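Local coordinates for uncharacterized protein (Cricetid herpesvirus 2, PDB 4ZKQ), which binds chemokines as a viral decoy receptor, and so probably keeps host chemokines from their cellular receptors, at residues Val44-Asp53 / Glu163-Ala174; Leu65-Ser76 / Glu144-Gly154. All coordinates share one frame; numbering follows the deposited sequence. Where two conformers were deposited one is given.

Contact 1: residues Val44-Asp53 / Glu163-Ala174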
loop_
_atom_site.group_PDB
_atom_site.type_symbol
_atom_site.label_atom_id
_atom_site.label_comp_id
_atom_site.label_asym_id
_atom_site.label_seq_id
_atom_site.Cartn_x
_atom_site.Cartn_y
_atom_site.Cartn_z
ATOM N N VAL A 44 -8.531 15.524 7.606
ATOM C CA VAL A 44 -7.614 14.415 7.359
ATOM C C VAL A 44 -7.347 13.567 8.604
ATOM O O VAL A 44 -7.367 12.339 8.543
ATOM C CB VAL A 44 -6.268 14.948 6.814
ATOM C CG1 VAL A 44 -5.184 13.883 6.838
ATOM C CG2 VAL A 44 -6.447 15.492 5.405
ATOM N N GLU A 45 -7.092 14.218 9.736
ATOM C CA GLU A 45 -6.675 13.491 10.925
ATOM C C GLU A 45 -7.821 12.641 11.471
ATOM O O GLU A 45 -7.591 11.577 12.046
ATOM C CB GLU A 45 -6.154 14.459 12.000
ATOM C CG GLU A 45 -7.168 15.494 12.461
ATOM C CD GLU A 45 -6.537 16.616 13.274
ATOM O OE1 GLU A 45 -5.292 16.691 13.331
ATOM O OE2 GLU A 45 -7.291 17.423 13.854
ATOM N N ASP A 46 -9.055 13.097 11.271
ATOM C CA ASP A 46 -10.220 12.338 11.699
ATOM C C ASP A 46 -10.459 11.156 10.772
ATOM O O ASP A 46 -10.850 10.085 11.224
ATOM C CB ASP A 46 -11.477 13.210 11.742
ATOM C CG ASP A 46 -11.513 14.145 12.945
ATOM O OD1 ASP A 46 -10.610 14.071 13.806
ATOM O OD2 ASP A 46 -12.462 14.947 13.030
ATOM N N ILE A 47 -10.255 11.362 9.473
ATOM C CA ILE A 47 -10.310 10.256 8.522
ATOM C C ILE A 47 -9.334 9.172 8.960
ATOM O O ILE A 47 -9.671 7.989 8.979
ATOM C CB ILE A 47 -9.959 10.693 7.087
ATOM C CG1 ILE A 47 -10.989 11.692 6.559
ATOM C CG2 ILE A 47 -9.874 9.476 6.155
ATOM C CD1 ILE A 47 -10.590 12.362 5.250
ATOM N N ILE A 48 -8.114 9.578 9.298
ATOM C CA ILE A 48 -7.104 8.611 9.700
ATOM C C ILE A 48 -7.535 7.894 10.986
ATOM O O ILE A 48 -7.505 6.660 11.073
ATOM C CB ILE A 48 -5.735 9.285 9.906
ATOM C CG1 ILE A 48 -5.216 9.802 8.560
ATOM C CG2 ILE A 48 -4.737 8.300 10.529
ATOM C CD1 ILE A 48 -4.068 10.753 8.669
ATOM N N THR A 49 -7.943 8.678 11.979
ATOM C CA THR A 49 -8.422 8.131 13.251
ATOM C C THR A 49 -9.507 7.084 13.060
ATOM O O THR A 49 -9.514 6.052 13.727
ATOM C CB THR A 49 -8.979 9.249 14.154
ATOM O OG1 THR A 49 -7.891 10.040 14.632
ATOM C CG2 THR A 49 -9.757 8.679 15.353
ATOM N N GLN A 50 -10.434 7.350 12.152
ATOM C CA GLN A 50 -11.594 6.484 12.026
ATOM C C GLN A 50 -11.398 5.275 11.105
ATOM O O GLN A 50 -12.029 4.249 11.336
ATOM C CB GLN A 50 -12.791 7.295 11.534
ATOM C CG GLN A 50 -13.279 8.324 12.552
ATOM C CD GLN A 50 -14.469 9.123 12.049
ATOM O OE1 GLN A 50 -15.158 8.714 11.116
ATOM N NE2 GLN A 50 -14.704 10.280 12.659
ATOM N N THR A 51 -10.545 5.378 10.081
ATOM C CA THR A 51 -10.539 4.365 9.010
ATOM C C THR A 51 -9.182 3.741 8.660
ATOM O O THR A 51 -9.131 2.807 7.860
ATOM C CB THR A 51 -11.133 4.957 7.706
ATOM O OG1 THR A 51 -10.261 5.964 7.175
ATOM C CG2 THR A 51 -12.514 5.561 7.980
ATOM N N CYS A 52 -8.098 4.231 9.256
ATOM C CA CYS A 52 -6.768 3.679 8.992
ATOM C C CYS A 52 -6.332 2.662 10.042
ATOM O O CYS A 52 -6.520 2.879 11.232
ATOM C CB CYS A 52 -5.740 4.812 8.924
ATOM S SG CYS A 52 -5.927 5.911 7.482
ATOM N N ASP A 53 -5.726 1.566 9.585
ATOM C CA ASP A 53 -5.186 0.541 10.477
ATOM C C ASP A 53 -3.670 0.643 10.541
ATOM O O ASP A 53 -3.034 0.124 11.455
ATOM C CB ASP A 53 -5.626 -0.851 10.008
ATOM C CG ASP A 53 -7.133 -1.009 10.022
ATOM O OD1 ASP A 53 -7.705 -0.968 11.132
ATOM O OD2 ASP A 53 -7.750 -1.143 8.938
ATOM N N GLU A 163 -0.288 18.835 2.181
ATOM C CA GLU A 163 -0.131 17.409 2.402
ATOM C C GLU A 163 -1.161 16.628 1.605
ATOM O O GLU A 163 -2.193 17.172 1.200
ATOM C CB GLU A 163 -0.270 17.081 3.890
ATOM C CG GLU A 163 -1.679 17.239 4.406
ATOM C CD GLU A 163 -1.808 16.938 5.887
ATOM O OE1 GLU A 163 -0.797 17.028 6.606
ATOM O OE2 GLU A 163 -2.928 16.617 6.327
ATOM N N ALA A 164 -0.875 15.347 1.393
ATOM C CA ALA A 164 -1.814 14.454 0.740
ATOM C C ALA A 164 -1.898 13.125 1.479
ATOM O O ALA A 164 -0.891 12.450 1.714
ATOM C CB ALA A 164 -1.420 14.238 -0.705
ATOM N N LEU A 165 -3.122 12.780 1.848
ATOM C CA LEU A 165 -3.452 11.481 2.404
ATOM C C LEU A 165 -3.902 10.544 1.305
ATOM O O LEU A 165 -4.720 10.923 0.468
ATOM C CB LEU A 165 -4.567 11.620 3.448
ATOM C CG LEU A 165 -5.217 10.325 3.945
ATOM C CD1 LEU A 165 -4.241 9.514 4.786
ATOM C CD2 LEU A 165 -6.495 10.626 4.716
ATOM N N ILE A 166 -3.373 9.325 1.311
ATOM C CA ILE A 166 -3.952 8.248 0.533
ATOM C C ILE A 166 -4.426 7.169 1.493
ATOM O O ILE A 166 -3.663 6.656 2.310
ATOM C CB ILE A 166 -2.966 7.668 -0.486
ATOM C CG1 ILE A 166 -2.634 8.736 -1.538
ATOM C CG2 ILE A 166 -3.556 6.424 -1.154
ATOM C CD1 ILE A 166 -1.519 8.370 -2.457
ATOM N N HIS A 167 -5.712 6.868 1.401
ATOM C CA HIS A 167 -6.306 5.763 2.117
ATOM C C HIS A 167 -6.511 4.660 1.102
ATOM O O HIS A 167 -7.240 4.857 0.135
ATOM C CB HIS A 167 -7.637 6.165 2.762
ATOM C CG HIS A 167 -8.284 5.065 3.527
ATOM N ND1 HIS A 167 -8.935 4.008 2.908
ATOM C CD2 HIS A 167 -8.367 4.823 4.854
ATOM C CE1 HIS A 167 -9.391 3.181 3.827
ATOM N NE2 HIS A 167 -9.061 3.651 5.019
ATOM N N PHE A 168 -5.837 3.531 1.290
ATOM C CA PHE A 168 -6.017 2.365 0.425
ATOM C C PHE A 168 -6.747 1.262 1.181
ATOM O O PHE A 168 -6.214 0.685 2.138
ATOM C CB PHE A 168 -4.663 1.860 -0.080
ATOM C CG PHE A 168 -4.759 0.782 -1.131
ATOM C CD1 PHE A 168 -5.030 1.103 -2.451
ATOM C CD2 PHE A 168 -4.556 -0.543 -0.803
ATOM C CE1 PHE A 168 -5.114 0.109 -3.422
ATOM C CE2 PHE A 168 -4.638 -1.535 -1.767
ATOM C CZ PHE A 168 -4.918 -1.209 -3.074
ATOM N N LYS A 169 -7.982 0.995 0.777
ATOM C CA LYS A 169 -8.752 -0.085 1.380
ATOM C C LYS A 169 -8.437 -1.371 0.644
ATOM O O LYS A 169 -8.839 -1.562 -0.506
ATOM C CB LYS A 169 -10.255 0.197 1.352
ATOM C CG LYS A 169 -11.023 -0.807 2.196
ATOM C CD LYS A 169 -12.485 -0.456 2.356
ATOM C CE LYS A 169 -13.086 -1.223 3.529
ATOM N NZ LYS A 169 -14.527 -0.910 3.733
ATOM N N GLU A 170 -7.676 -2.235 1.306
ATOM C CA GLU A 170 -7.276 -3.505 0.729
ATOM C C GLU A 170 -8.452 -4.447 0.582
ATOM O O GLU A 170 -9.521 -4.251 1.172
ATOM C CB GLU A 170 -6.197 -4.173 1.590
ATOM C CG GLU A 170 -4.905 -3.391 1.655
ATOM C CD GLU A 170 -3.784 -4.146 2.349
ATOM O OE1 GLU A 170 -4.078 -5.097 3.096
ATOM O OE2 GLU A 170 -2.607 -3.782 2.147
ATOM N N LEU A 171 -8.235 -5.487 -0.205
ATOM C CA LEU A 171 -9.240 -6.522 -0.384
ATOM C C LEU A 171 -9.656 -7.073 0.981
ATOM O O LEU A 171 -10.825 -7.367 1.217
ATOM C CB LEU A 171 -8.693 -7.624 -1.294
ATOM C CG LEU A 171 -9.629 -8.767 -1.672
ATOM C CD1 LEU A 171 -10.832 -8.259 -2.457
ATOM C CD2 LEU A 171 -8.849 -9.792 -2.475
ATOM N N SER A 172 -8.693 -7.172 1.892
ATOM C CA SER A 172 -8.970 -7.618 3.256
ATOM C C SER A 172 -9.939 -6.709 4.010
ATOM O O SER A 172 -10.567 -7.132 4.977
ATOM C CB SER A 172 -7.677 -7.688 4.054
ATOM O OG SER A 172 -7.178 -6.377 4.267
ATOM N N GLY A 173 -10.019 -5.453 3.586
ATOM C CA GLY A 173 -10.730 -4.433 4.339
ATOM C C GLY A 173 -9.801 -3.560 5.166
ATOM O O GLY A 173 -10.221 -2.540 5.715
ATOM N N ALA A 174 -8.532 -3.950 5.260
ATOM C CA ALA A 174 -7.561 -3.164 6.015
ATOM C C ALA A 174 -7.386 -1.782 5.391
ATOM O O ALA A 174 -7.329 -1.646 4.168
ATOM C CB ALA A 174 -6.230 -3.890 6.082
HETATM O O HOH W 1 -10.406 0.783 6.163
#
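Val44, in the first turn of helix 44-51, meets the strand at two residues. Its CG1, anti to the backbone N (chi1 167°), lies 3.6 Å from Glu163 OE2 and also touches a methyl of Leu165; the carboxylate end of Glu163 thus rests against this aliphatic branch. One turn on, Ile47 CG2 packs 3.8 Å from Leu165 CD2. Ile48 and the same leucine then run alongside each other head to tail, Ile48 CG1 3.9 Å from Leu165 CD1. Of the two methyls of Leu165, CD1 lies mainly against Ile48, while CD2 is shared by Val44, Ile47 and, at slightly longer range, Ile48. At Thr51 the contact turns polar. His167 NE2 donates to Thr51 O (3.0 Å, 158° at the hydrogen), with the acceptor in the ring plane but the nitrogen well above the carbonyl plane. Thr51 OG1 is turned back to donate to Ile47 O at 2.8 Å, and Thr51 N reaches that oxygen from its opposite face. Cys52, where helical geometry stops, sets SG 3.7 Å from His167 CD2, obliquely to the ring, and is disulfide-bonded to Cys177 on the adjoining strand 175-181. Asp53 OD2 ends the walk 3.6 Å from Ala174 CA; this carboxylate is held by Gly175 N at OD2 and by a salt bridge from Arg29 at OD1. Chemically, then, a greasy half centred on Leu165 gives way to a polar half in which a donating NE2 fixes the ring at the helix C-terminus and the disulfide ties that end covalently to the sheet.

Contact 2: residues Leu65-Ser76 / Glu144-Gly154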
loop_
_atom_site.group_PDB
_atom_site.type_symbol
_atom_site.label_atom_id
_atom_site.label_comp_id
_atom_site.label_asym_id
_atom_site.label_seq_id
_atom_site.Cartn_x
_atom_site.Cartn_y
_atom_site.Cartn_z
ATOM N N LEU A 65 7.569 18.486 -14.872
ATOM C CA LEU A 65 7.466 17.492 -15.933
ATOM C C LEU A 65 6.329 17.858 -16.875
ATOM O O LEU A 65 5.230 18.191 -16.423
ATOM C CB LEU A 65 7.224 16.098 -15.350
ATOM C CG LEU A 65 8.293 15.516 -14.425
ATOM C CD1 LEU A 65 7.741 14.296 -13.725
ATOM C CD2 LEU A 65 9.545 15.147 -15.200
ATOM N N LEU A 66 6.592 17.783 -18.177
ATOM C CA LEU A 66 5.605 18.152 -19.186
ATOM C C LEU A 66 4.915 19.465 -18.814
ATOM O O LEU A 66 3.700 19.593 -18.917
ATOM C CB LEU A 66 4.583 17.023 -19.361
ATOM C CG LEU A 66 5.179 15.736 -19.938
ATOM C CD1 LEU A 66 4.189 14.581 -19.911
ATOM C CD2 LEU A 66 5.658 15.962 -21.361
ATOM N N GLU A 67 5.721 20.408 -18.332
ATOM C CA GLU A 67 5.323 21.804 -18.114
ATOM C C GLU A 67 4.416 22.069 -16.901
ATOM O O GLU A 67 3.828 23.148 -16.792
ATOM C CB GLU A 67 4.649 22.350 -19.380
ATOM C CG GLU A 67 5.498 22.161 -20.641
ATOM C CD GLU A 67 4.937 22.875 -21.861
ATOM O OE1 GLU A 67 4.040 23.729 -21.701
ATOM O OE2 GLU A 67 5.400 22.580 -22.983
ATOM N N LYS A 68 4.324 21.112 -15.981
ATOM C CA LYS A 68 3.665 21.351 -14.693
ATOM C C LYS A 68 4.406 20.643 -13.567
ATOM O O LYS A 68 5.117 19.664 -13.802
ATOM C CB LYS A 68 2.212 20.869 -14.705
ATOM C CG LYS A 68 1.289 21.600 -15.667
ATOM C CD LYS A 68 -0.141 21.092 -15.514
ATOM C CE LYS A 68 -1.067 21.626 -16.597
ATOM N NZ LYS A 68 -2.441 21.036 -16.500
ATOM N N GLU A 69 4.244 21.145 -12.348
ATOM C CA GLU A 69 4.780 20.469 -11.173
ATOM C C GLU A 69 3.994 19.185 -10.952
ATOM O O GLU A 69 2.770 19.215 -10.855
ATOM C CB GLU A 69 4.700 21.372 -9.948
ATOM C CG GLU A 69 5.785 22.432 -9.897
ATOM C CD GLU A 69 6.986 21.984 -9.089
ATOM O OE1 GLU A 69 7.017 22.279 -7.876
ATOM O OE2 GLU A 69 7.890 21.333 -9.657
ATOM N N THR A 70 4.707 18.064 -10.881
ATOM C CA THR A 70 4.090 16.745 -10.857
ATOM C C THR A 70 4.564 15.896 -9.680
ATOM O O THR A 70 5.768 15.759 -9.460
ATOM C CB THR A 70 4.400 15.992 -12.161
ATOM O OG1 THR A 70 4.010 16.801 -13.278
ATOM C CG2 THR A 70 3.673 14.650 -12.207
ATOM N N ALA A 71 3.611 15.326 -8.940
ATOM C CA ALA A 71 3.903 14.367 -7.874
ATOM C C ALA A 71 3.350 13.001 -8.258
ATOM O O ALA A 71 2.273 12.903 -8.848
ATOM C CB ALA A 71 3.312 14.828 -6.558
ATOM N N VAL A 72 4.100 11.960 -7.934
ATOM C CA VAL A 72 3.721 10.594 -8.253
ATOM C C VAL A 72 3.745 9.785 -6.969
ATOM O O VAL A 72 4.808 9.527 -6.409
ATOM C CB VAL A 72 4.663 9.970 -9.298
ATOM C CG1 VAL A 72 4.273 8.526 -9.587
ATOM C CG2 VAL A 72 4.644 10.798 -10.584
ATOM N N LEU A 73 2.560 9.397 -6.509
ATOM C CA LEU A 73 2.412 8.722 -5.222
ATOM C C LEU A 73 1.938 7.279 -5.398
ATOM O O LEU A 73 1.040 7.008 -6.192
ATOM C CB LEU A 73 1.430 9.496 -4.346
ATOM C CG LEU A 73 1.784 10.955 -4.094
ATOM C CD1 LEU A 73 0.655 11.650 -3.379
ATOM C CD2 LEU A 73 3.067 11.073 -3.289
ATOM N N PRO A 74 2.546 6.338 -4.662
ATOM C CA PRO A 74 2.045 4.967 -4.719
ATOM C C PRO A 74 0.751 4.837 -3.928
ATOM O O PRO A 74 0.649 5.449 -2.865
ATOM C CB PRO A 74 3.167 4.165 -4.068
ATOM C CG PRO A 74 3.734 5.110 -3.061
ATOM C CD PRO A 74 3.658 6.473 -3.703
ATOM N N LEU A 75 -0.212 4.060 -4.413
ATOM C CA LEU A 75 -1.439 3.870 -3.650
ATOM C C LEU A 75 -1.138 3.038 -2.404
ATOM O O LEU A 75 -1.803 3.192 -1.385
ATOM C CB LEU A 75 -2.538 3.236 -4.507
ATOM C CG LEU A 75 -3.069 4.111 -5.654
ATOM C CD1 LEU A 75 -4.369 3.543 -6.197
ATOM C CD2 LEU A 75 -3.287 5.568 -5.261
ATOM N N SER A 76 -0.110 2.190 -2.480
ATOM C CA SER A 76 0.439 1.537 -1.290
ATOM C C SER A 76 1.971 1.512 -1.369
ATOM O O SER A 76 2.515 1.047 -2.366
ATOM C CB SER A 76 -0.114 0.112 -1.167
ATOM O OG SER A 76 0.443 -0.561 -0.050
ATOM N N GLU A 144 -2.462 -2.782 -5.793
ATOM C CA GLU A 144 -1.497 -2.182 -4.871
ATOM C C GLU A 144 -0.415 -1.355 -5.528
ATOM O O GLU A 144 0.105 -0.417 -4.923
ATOM C CB GLU A 144 -0.784 -3.256 -4.062
ATOM C CG GLU A 144 -1.574 -3.854 -2.942
ATOM C CD GLU A 144 -0.691 -4.683 -2.042
ATOM O OE1 GLU A 144 0.518 -4.827 -2.344
ATOM O OE2 GLU A 144 -1.209 -5.197 -1.035
ATOM N N GLU A 145 -0.045 -1.740 -6.745
ATOM C CA GLU A 145 1.073 -1.124 -7.449
ATOM C C GLU A 145 0.681 0.164 -8.168
ATOM O O GLU A 145 1.529 0.845 -8.748
ATOM C CB GLU A 145 1.654 -2.122 -8.454
ATOM C CG GLU A 145 1.763 -3.539 -7.905
ATOM C CD GLU A 145 2.709 -4.403 -8.709
ATOM O OE1 GLU A 145 2.226 -5.209 -9.531
ATOM O OE2 GLU A 145 3.936 -4.273 -8.516
ATOM N N SER A 146 -0.600 0.505 -8.124
ATOM C CA SER A 146 -1.090 1.665 -8.860
ATOM C C SER A 146 -0.604 2.964 -8.258
ATOM O O SER A 146 -0.058 2.990 -7.154
ATOM C CB SER A 146 -2.618 1.658 -8.910
ATOM O OG SER A 146 -3.082 0.456 -9.483
ATOM N N LEU A 147 -0.812 4.046 -9.003
ATOM C CA LEU A 147 -0.282 5.348 -8.650
ATOM C C LEU A 147 -1.350 6.421 -8.701
ATOM O O LEU A 147 -2.329 6.310 -9.436
ATOM C CB LEU A 147 0.852 5.726 -9.599
ATOM C CG LEU A 147 1.921 4.665 -9.835
ATOM C CD1 LEU A 147 2.835 5.133 -10.946
ATOM C CD2 LEU A 147 2.699 4.391 -8.556
ATOM N N ALA A 148 -1.146 7.454 -7.897
ATOM C CA ALA A 148 -1.910 8.679 -7.994
ATOM C C ALA A 148 -0.937 9.746 -8.443
ATOM O O ALA A 148 0.183 9.813 -7.939
ATOM C CB ALA A 148 -2.543 9.044 -6.680
ATOM N N VAL A 149 -1.361 10.559 -9.402
ATOM C CA VAL A 149 -0.509 11.596 -9.955
ATOM C C VAL A 149 -1.207 12.924 -9.770
ATOM O O VAL A 149 -2.382 13.065 -10.093
ATOM C CB VAL A 149 -0.200 11.346 -11.444
ATOM C CG1 VAL A 149 0.762 12.397 -11.976
ATOM C CG2 VAL A 149 0.392 9.968 -11.628
ATOM N N LEU A 150 -0.484 13.887 -9.212
ATOM C CA LEU A 150 -1.005 15.228 -9.021
ATOM C C LEU A 150 -0.239 16.185 -9.907
ATOM O O LEU A 150 0.979 16.067 -10.042
ATOM C CB LEU A 150 -0.897 15.665 -7.561
ATOM C CG LEU A 150 -1.699 14.844 -6.548
ATOM C CD1 LEU A 150 -0.893 13.641 -6.105
ATOM C CD2 LEU A 150 -2.063 15.712 -5.370
ATOM N N ARG A 151 -0.956 17.127 -10.513
ATOM C CA ARG A 151 -0.336 18.114 -11.390
ATOM C C ARG A 151 -0.878 19.503 -11.103
ATOM O O ARG A 151 -2.079 19.693 -10.903
ATOM C CB ARG A 151 -0.545 17.735 -12.856
ATOM C CG ARG A 151 0.444 16.675 -13.318
ATOM C CD ARG A 151 0.182 16.170 -14.718
ATOM N NE ARG A 151 0.348 17.201 -15.737
ATOM C CZ ARG A 151 1.515 17.580 -16.246
ATOM N NH1 ARG A 151 2.650 17.030 -15.826
ATOM N NH2 ARG A 151 1.544 18.521 -17.178
ATOM N N VAL A 152 0.032 20.469 -11.054
ATOM C CA VAL A 152 -0.319 21.845 -10.746
ATOM C C VAL A 152 0.705 22.764 -11.440
ATOM O O VAL A 152 1.877 22.405 -11.559
ATOM C CB VAL A 152 -0.367 22.065 -9.211
ATOM C CG1 VAL A 152 1.018 21.891 -8.583
ATOM C CG2 VAL A 152 -0.959 23.410 -8.865
ATOM N N PRO A 153 0.267 23.937 -11.931
ATOM C CA PRO A 153 1.149 24.680 -12.840
ATOM C C PRO A 153 2.166 25.588 -12.161
ATOM O O PRO A 153 2.398 25.490 -10.954
ATOM C CB PRO A 153 0.163 25.528 -13.669
ATOM C CG PRO A 153 -1.213 25.275 -13.095
ATOM C CD PRO A 153 -1.022 24.625 -11.765
ATOM N N GLY A 154 2.766 26.461 -12.972
ATOM C CA GLY A 154 3.652 27.518 -12.511
ATOM C C GLY A 154 4.853 26.989 -11.760
ATOM O O GLY A 154 5.086 25.777 -11.742
HETATM O O HOH W 2 -3.130 20.585 -13.844
HETATM O O HOH W 3 -1.879 18.346 -17.012
#
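Leu65 and Leu66 offer their carbonyl oxygens to the guanidinium of Arg151, which bonds to the type I' turn Leu65-Lys68 through NH1 to Leu65 O at 2.9 Å and NH2 to Leu66 O at 3.0 Å. Both acceptors lie near the guanidinium plane, while Lys68 CB sits over one face, 3.5 Å from the plane and nearer its margin than its centre. A bend at chi3 (64°) carries the group back to the turn. Water 3 accepts from both Arg151 NE and Lys68 NZ, joining the two cationic chains.

Backbone bonds run antiparallel in three reciprocal pairs, Glu69 with Val152, Ala71 with Leu150 and Leu73 with Ala148; Leu75 N to Ser146 O (2.9 Å, 170°) continues the ladder.

Apolar contacts fall on both faces. Thr70 CG2 meets Val149 CG1 at 3.7 Å, and Val72 CG1 meets Leu147 CD1 on that same face; on the other, Leu73 CD1 lies 3.7 Å from Leu150 CD1, and Leu75 CD2 packs on Ala148 CB.

These are the central strands of a four-stranded antiparallel sheet, flanked by 63-65 and 108-111, whose Thr70, Pro74 and Leu147 side chains rest on strands 206-223 and 233-244.

How the contacts relate
The centres of contacts 1 and 2 lie about 19 Å apart, yet the two touch directly: Ile166 CD1 is 3.7 Å from Leu73 CB, and Phe168 CB is 3.4 Å from Leu75 O. Strand 161-169 therefore serves both, with Leu165 and His167 engaging helix 44-51 while Ile166 and Phe168 meet segment 65-76. At the far end Glu170 OE2 and Glu144 OE2 come within 3.8 Å, like charges close together; the backbone N atoms of Cys81 and Thr80 grip Glu144, so any rise in proton affinity would more likely fall on Glu170. In sequence, contact 2 falls wholly between the segments of contact 1. A bound NAG lies about 5 Å from the Leu66 side chain.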